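Local coordinates for ATP-binding protein (Mycobacterium tuberculosis, PDB 5UKV), which probably autophosphorylates on a histidine as the sensor kinase of a two-component system, this chain being its dimerization and histidine phosphotransfer (DHp) domain, at residues A[9-12]-A[13-17]; A[44-47]-A[48-51]; A[51-54]-A[55-59]. The protein carries 1 engineered substitution. All blocks are in the same frame, centred on the assembly; numbering follows the deposited sequence.

Interaction 1. Residues A[9-12]-A[13-17]; sequences DSED and RMRQF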
loop_
_atom_site.group_PDB
_atom_site.type_symbol
_atom_site.label_atom_id
_atom_site.label_comp_id
_atom_site.label_asym_id
_atom_site.label_seq_id
_atom_site.Cartn_x
_atom_site.Cartn_y
_atom_site.Cartn_z
ATOM N N ASP A 9 2.180 2.386 -25.950
ATOM C CA ASP A 9 2.595 3.552 -25.235
ATOM C C ASP A 9 1.685 3.786 -24.016
ATOM O O ASP A 9 2.166 4.027 -22.944
ATOM C CB ASP A 9 2.570 4.738 -26.084
ATOM C CG ASP A 9 3.087 5.996 -25.336
ATOM O OD1 ASP A 9 4.292 6.082 -25.078
ATOM O OD2 ASP A 9 2.310 6.884 -24.958
ATOM N N SER A 10 0.394 3.627 -24.186
ATOM C CA SER A 10 -0.497 3.810 -23.078
ATOM C C SER A 10 -0.286 2.725 -21.993
ATOM O O SER A 10 -0.168 3.007 -20.758
ATOM C CB SER A 10 -1.904 3.861 -23.634
ATOM O OG SER A 10 -2.786 4.029 -22.572
ATOM N N GLU A 11 -0.118 1.480 -22.437
ATOM C CA GLU A 11 0.203 0.395 -21.531
ATOM C C GLU A 11 1.544 0.582 -20.737
ATOM O O GLU A 11 1.558 0.381 -19.540
ATOM C CB GLU A 11 0.194 -0.915 -22.263
ATOM C CG GLU A 11 0.627 -2.069 -21.374
ATOM C CD GLU A 11 1.085 -3.309 -22.082
ATOM O OE1 GLU A 11 1.263 -4.276 -21.316
ATOM O OE2 GLU A 11 1.170 -3.332 -23.356
ATOM N N ASP A 12 2.630 0.960 -21.403
ATOM C CA ASP A 12 3.828 1.220 -20.760
ATOM C C ASP A 12 3.754 2.409 -19.788
ATOM O O ASP A 12 4.352 2.359 -18.765
ATOM C CB ASP A 12 4.949 1.466 -21.739
ATOM C CG ASP A 12 5.387 0.174 -22.437
ATOM O OD1 ASP A 12 4.869 -0.956 -22.120
ATOM O OD2 ASP A 12 6.181 0.326 -23.371
ATOM N N ARG A 13 3.048 3.474 -20.093
ATOM C CA ARG A 13 2.834 4.522 -19.068
ATOM C C ARG A 13 2.091 3.990 -17.854
ATOM O O ARG A 13 2.414 4.398 -16.735
ATOM C CB ARG A 13 2.065 5.686 -19.669
ATOM C CG ARG A 13 2.823 6.482 -20.724
ATOM C CD ARG A 13 2.156 7.818 -20.949
ATOM N NE ARG A 13 2.235 8.627 -19.703
ATOM C CZ ARG A 13 3.285 9.388 -19.329
ATOM N NH1 ARG A 13 4.413 9.483 -20.116
ATOM N NH2 ARG A 13 3.216 10.074 -18.182
HETATM N N MSE A 14 1.041 3.166 -18.046
HETATM C CA MSE A 14 0.323 2.527 -16.914
HETATM C C MSE A 14 1.312 1.691 -16.072
HETATM O O MSE A 14 1.380 1.769 -14.862
HETATM C CB MSE A 14 -0.805 1.652 -17.429
HETATM C CG MSE A 14 -1.471 0.850 -16.368
HETATM SE SE MSE A 14 -2.528 2.052 -15.121
HETATM C CE MSE A 14 -3.923 2.749 -16.288
ATOM N N ARG A 15 2.160 0.861 -16.728
ATOM C CA ARG A 15 3.164 0.149 -15.986
ATOM C C ARG A 15 4.134 1.031 -15.186
ATOM O O ARG A 15 4.389 0.763 -14.055
ATOM C CB ARG A 15 4.120 -0.712 -16.911
ATOM C CG ARG A 15 3.416 -1.861 -17.594
ATOM C CD ARG A 15 4.523 -2.561 -18.498
ATOM N NE ARG A 15 3.796 -3.530 -19.277
ATOM C CZ ARG A 15 3.611 -4.786 -18.926
ATOM N NH1 ARG A 15 4.157 -5.281 -17.842
ATOM N NH2 ARG A 15 2.867 -5.570 -19.671
ATOM N N GLN A 16 4.646 2.090 -15.807
ATOM C CA GLN A 16 5.486 3.093 -15.162
ATOM C C GLN A 16 4.779 3.743 -13.977
ATOM O O GLN A 16 5.407 3.875 -12.916
ATOM C CB GLN A 16 5.993 4.140 -16.140
ATOM C CG GLN A 16 7.057 3.595 -17.110
ATOM C CD GLN A 16 7.229 4.362 -18.437
ATOM O OE1 GLN A 16 6.414 5.274 -18.756
ATOM N NE2 GLN A 16 8.283 3.957 -19.264
ATOM N N PHE A 17 3.495 4.048 -14.152
ATOM C CA PHE A 17 2.675 4.688 -13.102
ATOM C C PHE A 17 2.569 3.696 -11.903
ATOM O O PHE A 17 2.799 4.050 -10.722
ATOM C CB PHE A 17 1.326 5.058 -13.639
ATOM C CG PHE A 17 0.395 5.503 -12.615
ATOM C CD1 PHE A 17 0.519 6.794 -12.052
ATOM C CD2 PHE A 17 -0.574 4.658 -12.133
ATOM C CE1 PHE A 17 -0.346 7.193 -11.041
ATOM C CE2 PHE A 17 -1.459 5.075 -11.116
ATOM C CZ PHE A 17 -1.316 6.340 -10.560
#
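Glu11 and Arg15, four residues apart on helix 2-40, form the salt bridge that dominates this turn. Glu11 OE1 takes the hydrogen bond of Arg15 NH2 at 2.6 Å, with an N-H...O angle of 152°. A second, weak bond runs from Arg15 NE to the same Glu11 OE1 at 3.3 Å, so one carboxylate oxygen sits at the guanidinium edge between two donors. The two side chains run alongside each other, their flat ends turned 49° apart, and NH2 reaches OE1 on its anti side, out of the carboxylate plane. Arg15 CG lies beside its own backbone N (chi1 -67°), and the extended chain beyond it carries the guanidinium back toward Glu11. Asp12 adds a long salt bridge: its OD1 stands 4.0 Å from Arg15 NE, approaching the guanidinium obliquely, and completes a three-residue network around one positive charge.

The Glu11 carboxylate also reaches across the dimer, where OE1 accepts from Ser10 OG of the second subunit, while Arg15 NH1 hydrogen-bonds Ala72 O and Leu74 O, at the C-terminal end of that subunit.

Backbone bonds repeat at i to i+4: Arg13 N to Asp9 O, Met14 N to Ser10 O and Gln16 N to Asp12 O are each 3.0 Å long. Aliphatic carbons also rest on carbonyl oxygens of the preceding turn, Arg13 CG lying 3.4 Å from Asp9 O.

The arrangement is the i to i+4 Glu-Arg salt bridge of an alpha-helix, set here at the dimer interface of a histidine kinase helical bundle.

Interaction 2. Residues A[44-47]-A[48-51]; sequences ARDV and GMLL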
loop_
_atom_site.group_PDB
_atom_site.type_symbol
_atom_site.label_atom_id
_atom_site.label_comp_id
_atom_site.label_asym_id
_atom_site.label_seq_id
_atom_site.Cartn_x
_atom_site.Cartn_y
_atom_site.Cartn_z
ATOM N N ALA A 44 12.024 -0.939 22.449
ATOM C CA ALA A 44 11.184 0.313 22.500
ATOM C C ALA A 44 11.030 0.742 23.928
ATOM O O ALA A 44 10.615 -0.050 24.775
ATOM C CB ALA A 44 9.831 0.221 21.834
ATOM N N ARG A 45 11.528 1.926 24.251
ATOM C CA ARG A 45 11.353 2.486 25.623
ATOM C C ARG A 45 10.018 3.302 25.550
ATOM O O ARG A 45 9.083 3.042 26.275
ATOM C CB ARG A 45 12.492 3.446 26.109
ATOM C CG ARG A 45 13.958 3.135 25.876
ATOM C CD ARG A 45 14.969 4.247 26.292
ATOM N NE ARG A 45 16.066 3.552 26.896
ATOM C CZ ARG A 45 16.104 3.253 28.181
ATOM N NH1 ARG A 45 17.085 2.503 28.639
ATOM N NH2 ARG A 45 15.161 3.712 29.028
ATOM N N ASP A 46 9.896 4.255 24.632
ATOM C CA ASP A 46 8.693 5.087 24.496
ATOM C C ASP A 46 7.840 4.613 23.329
ATOM O O ASP A 46 7.901 5.160 22.253
ATOM C CB ASP A 46 9.035 6.540 24.388
ATOM C CG ASP A 46 7.813 7.451 24.251
ATOM O OD1 ASP A 46 6.674 6.976 24.202
ATOM O OD2 ASP A 46 8.041 8.663 23.981
ATOM N N VAL A 47 6.955 3.684 23.612
ATOM C CA VAL A 47 6.056 3.160 22.637
ATOM C C VAL A 47 5.119 4.221 22.104
ATOM O O VAL A 47 4.626 4.090 21.025
ATOM C CB VAL A 47 5.269 1.967 23.144
ATOM C CG1 VAL A 47 4.640 1.265 21.986
ATOM C CG2 VAL A 47 6.190 0.990 23.784
ATOM N N GLY A 48 4.796 5.215 22.903
ATOM C CA GLY A 48 3.934 6.299 22.405
ATOM C C GLY A 48 4.491 7.064 21.223
ATOM O O GLY A 48 3.833 7.368 20.252
HETATM N N MSE A 49 5.786 7.309 21.289
HETATM C CA MSE A 49 6.504 7.902 20.191
HETATM C C MSE A 49 6.576 6.980 18.993
HETATM O O MSE A 49 6.352 7.446 17.916
HETATM C CB MSE A 49 7.905 8.356 20.558
HETATM C CG MSE A 49 8.374 9.172 19.381
HETATM SE SE MSE A 49 10.128 9.943 19.717
HETATM C CE MSE A 49 9.366 11.408 20.769
ATOM N N LEU A 50 6.838 5.699 19.206
ATOM C CA LEU A 50 6.918 4.711 18.192
ATOM C C LEU A 50 5.584 4.644 17.475
ATOM O O LEU A 50 5.509 4.687 16.313
ATOM C CB LEU A 50 7.185 3.389 18.885
ATOM C CG LEU A 50 7.667 2.203 18.110
ATOM C CD1 LEU A 50 9.061 2.395 17.624
ATOM C CD2 LEU A 50 7.544 0.854 18.768
ATOM N N LEU A 51 4.530 4.604 18.239
ATOM C CA LEU A 51 3.132 4.539 17.740
ATOM C C LEU A 51 2.688 5.778 16.959
ATOM O O LEU A 51 2.019 5.655 15.877
ATOM C CB LEU A 51 2.133 4.268 18.899
ATOM C CG LEU A 51 0.674 4.024 18.452
ATOM C CD1 LEU A 51 0.612 2.815 17.487
ATOM C CD2 LEU A 51 -0.134 3.765 19.619
#
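Asp46 and Met49 meet where the loop turns into helix 47-71, their side chains crossing at about a right angle. Asp46 CG swings opposite its backbone N (chi1 -180°), which brings the carboxylate back over the first helical turn. Asp46 OD1 accepts from Met49 N at 3.1 Å, the donor lying well above the carboxylate plane, while Asp46 OD2 comes to 3.4 Å from Met49 CB. Gly48 N is also near, 2.9 Å from Asp46 OD1.

On another side of the turn, Leu50 points back to the loop. Leu50 CD2 touches Ala44 CB at 3.9 Å and approaches Val47 CG1 more loosely at 4.4 Å, forming a small apolar patch. Tyr39 of helix 2-40 packs on all three residues, so the patch joins the loop to both helices of the hairpin. Val47 also packs on Leu51 of the second subunit.

Regular helical bonding starts at once: Leu50 N reaches Asp46 O at 3.3 Å, and Leu51 N reaches Val47 O at 2.8 Å.

An aspartate N-cap bonded to the amide three residues on is a classic helix start, here opening the second helix of the DHp hairpin.

Interaction 3. Residues A[51-54]-A[55-59]; sequences LSRI and ESEAS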
loop_
_atom_site.group_PDB
_atom_site.type_symbol
_atom_site.label_atom_id
_atom_site.label_comp_id
_atom_site.label_asym_id
_atom_site.label_seq_id
_atom_site.Cartn_x
_atom_site.Cartn_y
_atom_site.Cartn_z
ATOM N N LEU A 51 4.530 4.604 18.239
ATOM C CA LEU A 51 3.132 4.539 17.740
ATOM C C LEU A 51 2.688 5.778 16.959
ATOM O O LEU A 51 2.019 5.655 15.877
ATOM C CB LEU A 51 2.133 4.268 18.899
ATOM C CG LEU A 51 0.674 4.024 18.452
ATOM C CD1 LEU A 51 0.612 2.815 17.487
ATOM C CD2 LEU A 51 -0.134 3.765 19.619
ATOM N N SER A 52 3.159 6.918 17.413
ATOM C CA SER A 52 2.904 8.158 16.759
ATOM C C SER A 52 3.488 8.173 15.335
ATOM O O SER A 52 2.856 8.530 14.410
ATOM C CB SER A 52 3.602 9.218 17.573
ATOM O OG SER A 52 3.109 10.449 17.297
ATOM N N ARG A 53 4.712 7.704 15.196
ATOM C CA ARG A 53 5.322 7.645 13.894
ATOM C C ARG A 53 4.560 6.664 13.027
ATOM O O ARG A 53 4.348 6.920 11.895
ATOM C CB ARG A 53 6.786 7.273 13.956
ATOM C CG ARG A 53 7.419 7.056 12.583
ATOM C CD ARG A 53 7.242 8.244 11.629
ATOM N NE ARG A 53 7.731 9.476 12.205
ATOM C CZ ARG A 53 7.710 10.657 11.625
ATOM N NH1 ARG A 53 7.213 10.798 10.421
ATOM N NH2 ARG A 53 8.216 11.701 12.251
ATOM N N ILE A 54 4.195 5.534 13.592
ATOM C CA ILE A 54 3.442 4.563 12.883
ATOM C C ILE A 54 2.132 5.118 12.393
ATOM O O ILE A 54 1.783 4.942 11.233
ATOM C CB ILE A 54 3.228 3.260 13.668
ATOM C CG1 ILE A 54 4.542 2.484 13.746
ATOM C CG2 ILE A 54 2.041 2.484 13.038
ATOM C CD1 ILE A 54 4.552 1.346 14.793
ATOM N N GLU A 55 1.426 5.853 13.226
ATOM C CA GLU A 55 0.176 6.466 12.866
ATOM C C GLU A 55 0.340 7.492 11.754
ATOM O O GLU A 55 -0.431 7.570 10.870
ATOM C CB GLU A 55 -0.460 7.120 14.085
ATOM C CG GLU A 55 -1.065 6.139 15.046
ATOM C CD GLU A 55 -1.660 6.780 16.307
ATOM O OE1 GLU A 55 -0.944 6.990 17.275
ATOM O OE2 GLU A 55 -2.858 7.059 16.321
ATOM N N SER A 56 1.393 8.260 11.836
ATOM C CA SER A 56 1.688 9.269 10.886
ATOM C C SER A 56 1.934 8.657 9.505
ATOM O O SER A 56 1.356 9.047 8.537
ATOM C CB SER A 56 2.910 10.003 11.399
ATOM O OG SER A 56 3.357 10.927 10.494
ATOM N N GLU A 57 2.717 7.614 9.469
ATOM C CA GLU A 57 3.015 6.928 8.174
ATOM C C GLU A 57 1.753 6.258 7.627
ATOM O O GLU A 57 1.559 6.312 6.436
ATOM C CB GLU A 57 4.201 6.005 8.295
ATOM C CG GLU A 57 5.532 6.702 8.657
ATOM C CD GLU A 57 5.844 7.913 7.822
ATOM O OE1 GLU A 57 5.595 7.893 6.609
ATOM O OE2 GLU A 57 6.247 8.932 8.404
ATOM N N ALA A 58 0.856 5.774 8.478
ATOM C CA ALA A 58 -0.314 5.090 8.028
ATOM C C ALA A 58 -1.237 6.138 7.390
ATOM O O ALA A 58 -1.911 5.850 6.399
ATOM C CB ALA A 58 -1.012 4.321 9.136
ATOM N N SER A 59 -1.341 7.297 8.024
ATOM C CA SER A 59 -2.163 8.365 7.484
ATOM C C SER A 59 -1.590 8.860 6.162
ATOM O O SER A 59 -2.312 9.041 5.231
ATOM C CB SER A 59 -2.439 9.485 8.481
ATOM O OG SER A 59 -1.304 10.200 8.708
#
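Arg53 and Glu57 bend toward each other across one turn of helix 47-71. Arg53 CG stands opposite its backbone N (chi1 174°), and turns at chi2 and chi3 fold the chain along the helix until NH1 faces the acid. Glu57 also bends, at chi2 (-49°), instead of stretching away. The groups end nearly coplanar, 16° apart: Arg53 NH1 gives Glu57 OE2 a hydrogen bond of 2.9 Å, within the guanidinium plane and nearly in line with the C-O bond. The fold also sets Arg53 CD 3.4 Å from Glu57 OE2. The other carboxylate oxygen, OE1, pairs with Arg60 NE, so Glu57 is held between two arginines.

Glu55 takes a different shape. Its CG lies beside its own backbone N, over the carbonyl of the preceding turn, 3.2 Å from Leu51 O, and its carboxylate comes back across the Leu51 side chain, with OE1 3.6 Å from Leu51 CG. The polar partner of OE1 is Arg40 NE of the second subunit, in a salt bridge.

Phe35, Pro28 and Thr31 of helix 2-40 pack on Arg53, Ile54 and Glu57. The chemistry divides the charges: Glu57, flanked by two arginines, is probably kept ionised within its own helix, whereas Glu55 carries an electrostatic tie to the other subunit.

All three contacts are local, and each also makes polar bonds to the second subunit. Interaction 1 lies on helix 2-40, about 41 Å centre to centre from interaction 2 and on the opposite side of the chain's centre; interaction 2 leads from the loop into helix 47-71, on which interaction 3 follows, with Leu51 shared. Each is partly buried, but interaction 3 has the largest number of buried residues, four of the eight that touch. Chemistry changes with place: at the start of a helix, interaction 2 relies on a carboxylate receiving a backbone amide plus apolar packing, whereas interactions 1 and 3, within helices, pair arginine with glutamate.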